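Local coordinates for alcohol dehydrogenase (Escherichia coli, PDB 5VM2), which is an oxidoreductase of unknown specificity in the zinc-containing alcohol dehydrogenase family that probably oxidises alcohol groups or reduces carbonyls with NAD(H) or NADP(H), at residues P153-M162 / I180-L191. Numbering follows the deposited sequence.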
# COMPACT_ATOMS: atom_id res chain seq x y z
N PRO A 153 3.09 0.87 -1.19
CA PRO A 153 2.46 -0.39 -0.77
C PRO A 153 3.45 -1.33 -0.10
O PRO A 153 3.05 -2.08 0.80
CB PRO A 153 1.90 -0.97 -2.07
CG PRO A 153 2.74 -0.35 -3.16
CD PRO A 153 3.03 1.03 -2.66
N ALA A 154 4.72 -1.32 -0.51
CA ALA A 154 5.71 -2.13 0.19
C ALA A 154 5.85 -1.68 1.64
O ALA A 154 6.02 -2.51 2.54
CB ALA A 154 7.06 -2.04 -0.52
N ALA A 155 5.76 -0.37 1.88
CA ALA A 155 5.80 0.15 3.25
C ALA A 155 4.61 -0.34 4.07
O ALA A 155 4.74 -0.54 5.29
CB ALA A 155 5.83 1.67 3.23
N VAL A 156 3.45 -0.53 3.43
CA VAL A 156 2.29 -1.10 4.12
C VAL A 156 2.62 -2.49 4.65
O VAL A 156 2.33 -2.81 5.81
CB VAL A 156 1.08 -1.13 3.17
CG1 VAL A 156 -0.07 -1.91 3.80
CG2 VAL A 156 0.65 0.28 2.80
N GLY A 157 3.20 -3.34 3.80
CA GLY A 157 3.56 -4.68 4.25
C GLY A 157 4.69 -4.66 5.25
O GLY A 157 4.73 -5.47 6.18
N MET A 158 5.64 -3.74 5.08
CA MET A 158 6.75 -3.63 6.02
C MET A 158 6.25 -3.25 7.41
O MET A 158 6.71 -3.81 8.42
CB MET A 158 7.77 -2.61 5.52
CG MET A 158 9.09 -2.61 6.30
SD MET A 158 10.08 -4.10 6.06
CE MET A 158 9.91 -4.33 4.30
N HIS A 159 5.31 -2.31 7.48
CA HIS A 159 4.76 -1.88 8.76
C HIS A 159 4.01 -3.03 9.44
O HIS A 159 4.12 -3.20 10.66
CB HIS A 159 3.84 -0.68 8.52
CG HIS A 159 3.26 -0.08 9.76
ND1 HIS A 159 4.02 0.59 10.70
CD2 HIS A 159 1.98 -0.03 10.21
CE1 HIS A 159 3.24 1.01 11.68
NE2 HIS A 159 2.00 0.65 11.41
N ALA A 160 3.27 -3.82 8.67
CA ALA A 160 2.57 -4.97 9.24
C ALA A 160 3.55 -5.96 9.86
O ALA A 160 3.39 -6.39 11.01
CB ALA A 160 1.71 -5.65 8.17
N ALA A 161 4.58 -6.34 9.10
CA ALA A 161 5.55 -7.31 9.60
C ALA A 161 6.28 -6.78 10.83
O ALA A 161 6.55 -7.53 11.78
CB ALA A 161 6.56 -7.68 8.51
N MET A 162 6.63 -5.49 10.83
CA MET A 162 7.33 -4.90 11.97
C MET A 162 6.41 -4.84 13.19
O MET A 162 6.83 -5.18 14.30
CB MET A 162 7.84 -3.50 11.61
CG MET A 162 8.93 -3.49 10.56
SD MET A 162 10.54 -3.59 11.33
CE MET A 162 11.57 -2.91 10.04
N ILE A 180 -0.95 -6.26 -1.49
CA ILE A 180 -0.56 -6.09 -0.09
C ILE A 180 -0.10 -7.41 0.53
O ILE A 180 0.80 -7.43 1.38
CB ILE A 180 -1.71 -5.46 0.71
CG1 ILE A 180 -2.12 -4.13 0.06
CG2 ILE A 180 -1.28 -5.24 2.14
CD1 ILE A 180 -1.01 -3.10 0.03
N GLY A 181 -0.70 -8.53 0.12
CA GLY A 181 -0.24 -9.82 0.63
C GLY A 181 1.16 -10.17 0.16
O GLY A 181 1.95 -10.74 0.92
N LEU A 182 1.49 -9.82 -1.08
CA LEU A 182 2.83 -10.06 -1.60
C LEU A 182 3.84 -9.12 -0.96
O LEU A 182 4.98 -9.52 -0.67
CB LEU A 182 2.83 -9.92 -3.12
CG LEU A 182 1.93 -10.96 -3.80
CD1 LEU A 182 1.85 -10.72 -5.29
CD2 LEU A 182 2.43 -12.36 -3.50
N MET A 183 3.45 -7.87 -0.71
CA MET A 183 4.30 -6.95 0.04
C MET A 183 4.57 -7.48 1.44
O MET A 183 5.70 -7.41 1.93
CB MET A 183 3.68 -5.56 0.11
CG MET A 183 3.55 -4.84 -1.22
SD MET A 183 5.08 -4.83 -2.17
CE MET A 183 4.68 -3.64 -3.46
N THR A 184 3.52 -7.98 2.11
CA THR A 184 3.69 -8.52 3.46
C THR A 184 4.60 -9.74 3.45
O THR A 184 5.45 -9.90 4.33
CB THR A 184 2.32 -8.87 4.05
OG1 THR A 184 1.47 -7.71 4.00
CG2 THR A 184 2.46 -9.33 5.50
N LEU A 185 4.45 -10.61 2.44
CA LEU A 185 5.32 -11.77 2.28
C LEU A 185 6.79 -11.35 2.21
O LEU A 185 7.64 -11.88 2.94
CB LEU A 185 4.91 -12.55 1.04
CG LEU A 185 5.89 -13.49 0.34
CD1 LEU A 185 6.23 -14.67 1.25
CD2 LEU A 185 5.30 -13.95 -1.00
N GLN A 186 7.11 -10.40 1.33
CA GLN A 186 8.50 -9.97 1.20
C GLN A 186 8.98 -9.28 2.46
O GLN A 186 10.15 -9.42 2.85
CB GLN A 186 8.63 -9.07 -0.03
CG GLN A 186 8.26 -9.79 -1.32
CD GLN A 186 8.83 -9.11 -2.53
OE1 GLN A 186 10.01 -9.25 -2.83
NE2 GLN A 186 7.99 -8.37 -3.25
N ALA A 187 8.10 -8.54 3.15
CA ALA A 187 8.49 -7.95 4.42
C ALA A 187 8.81 -9.03 5.45
O ALA A 187 9.81 -8.94 6.17
CB ALA A 187 7.40 -7.01 4.93
N CYS A 188 7.97 -10.07 5.53
CA CYS A 188 8.24 -11.16 6.46
C CYS A 188 9.58 -11.82 6.15
O CYS A 188 10.33 -12.19 7.06
CB CYS A 188 7.12 -12.19 6.42
SG CYS A 188 5.56 -11.60 7.13
N LYS A 189 9.90 -11.97 4.86
CA LYS A 189 11.20 -12.53 4.49
C LYS A 189 12.34 -11.63 4.95
O LYS A 189 13.36 -12.11 5.47
CB LYS A 189 11.28 -12.72 2.97
CG LYS A 189 10.33 -13.76 2.42
CD LYS A 189 11.02 -14.63 1.37
CE LYS A 189 11.34 -13.83 0.11
NZ LYS A 189 12.64 -14.22 -0.50
N CYS A 190 12.19 -10.31 4.78
CA CYS A 190 13.24 -9.39 5.18
C CYS A 190 13.46 -9.40 6.68
O CYS A 190 14.57 -9.12 7.15
CB CYS A 190 12.90 -7.97 4.71
SG CYS A 190 13.02 -7.77 2.92
N LEU A 191 12.43 -9.73 7.46
CA LEU A 191 12.55 -9.83 8.90
C LEU A 191 12.97 -11.23 9.36
O LEU A 191 13.00 -11.49 10.57
CB LEU A 191 11.22 -9.44 9.57
CG LEU A 191 11.09 -7.95 9.90
CD1 LEU A 191 10.86 -7.13 8.64
CD2 LEU A 191 9.96 -7.73 10.89
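Gly-157 and Ala-187 show how small residues let two helices pack closely: the Ala-187 methyl lies 3.3 Å from Gly-157 O, and the segment axes come within 7.4 Å of each other, crossing at -52°. The second helix, 180-190, follows the first strand of the Rossmann fold and includes Gly-181 of a probable GxGxxG dinucleotide-binding turn; segment 153-162 belongs to the long helix 145-163, which leads into that strand. No hydrogen bond joins the segments. Gly-157, with no side chain, lies directly against the backbone of Met-183 and Thr-184, and its CA stands 3.9 Å from Thr-184 CA.

Apolar groups fill in on both sides of this glycine. Toward Pro-153, which approaches the bound magnesium, Met-183 runs alongside the proline ring; its chain, bent at chi2 (-50°), lays SD 3.6 Å from Ala-154 CA and brings CE against the ring's CG. Val-156 CG1 meets Ile-180 CG2 with the two side chains nearly perpendicular. Farther along, Met-158, bent at chi2 and chi3, curls its CE back to 3.7 Å from Ala-187 CB, while Ala-161 CB touches the same methyl. Leu-191, just past the helix end, sets CD2 over Ala-161 O.

In the next shell, Phe-309 packs on both Met-158 and Met-183, and Val-267 of strand 262-267 on Val-156 and Ile-180. The buried Thr-184 hydroxyl sits 3.7 Å from Gly-157 CA and is satisfied within its own helix: OG1 donates to Ile-180 O at 2.7 Å, on the opposite face of that carbonyl plane from Thr-184 N.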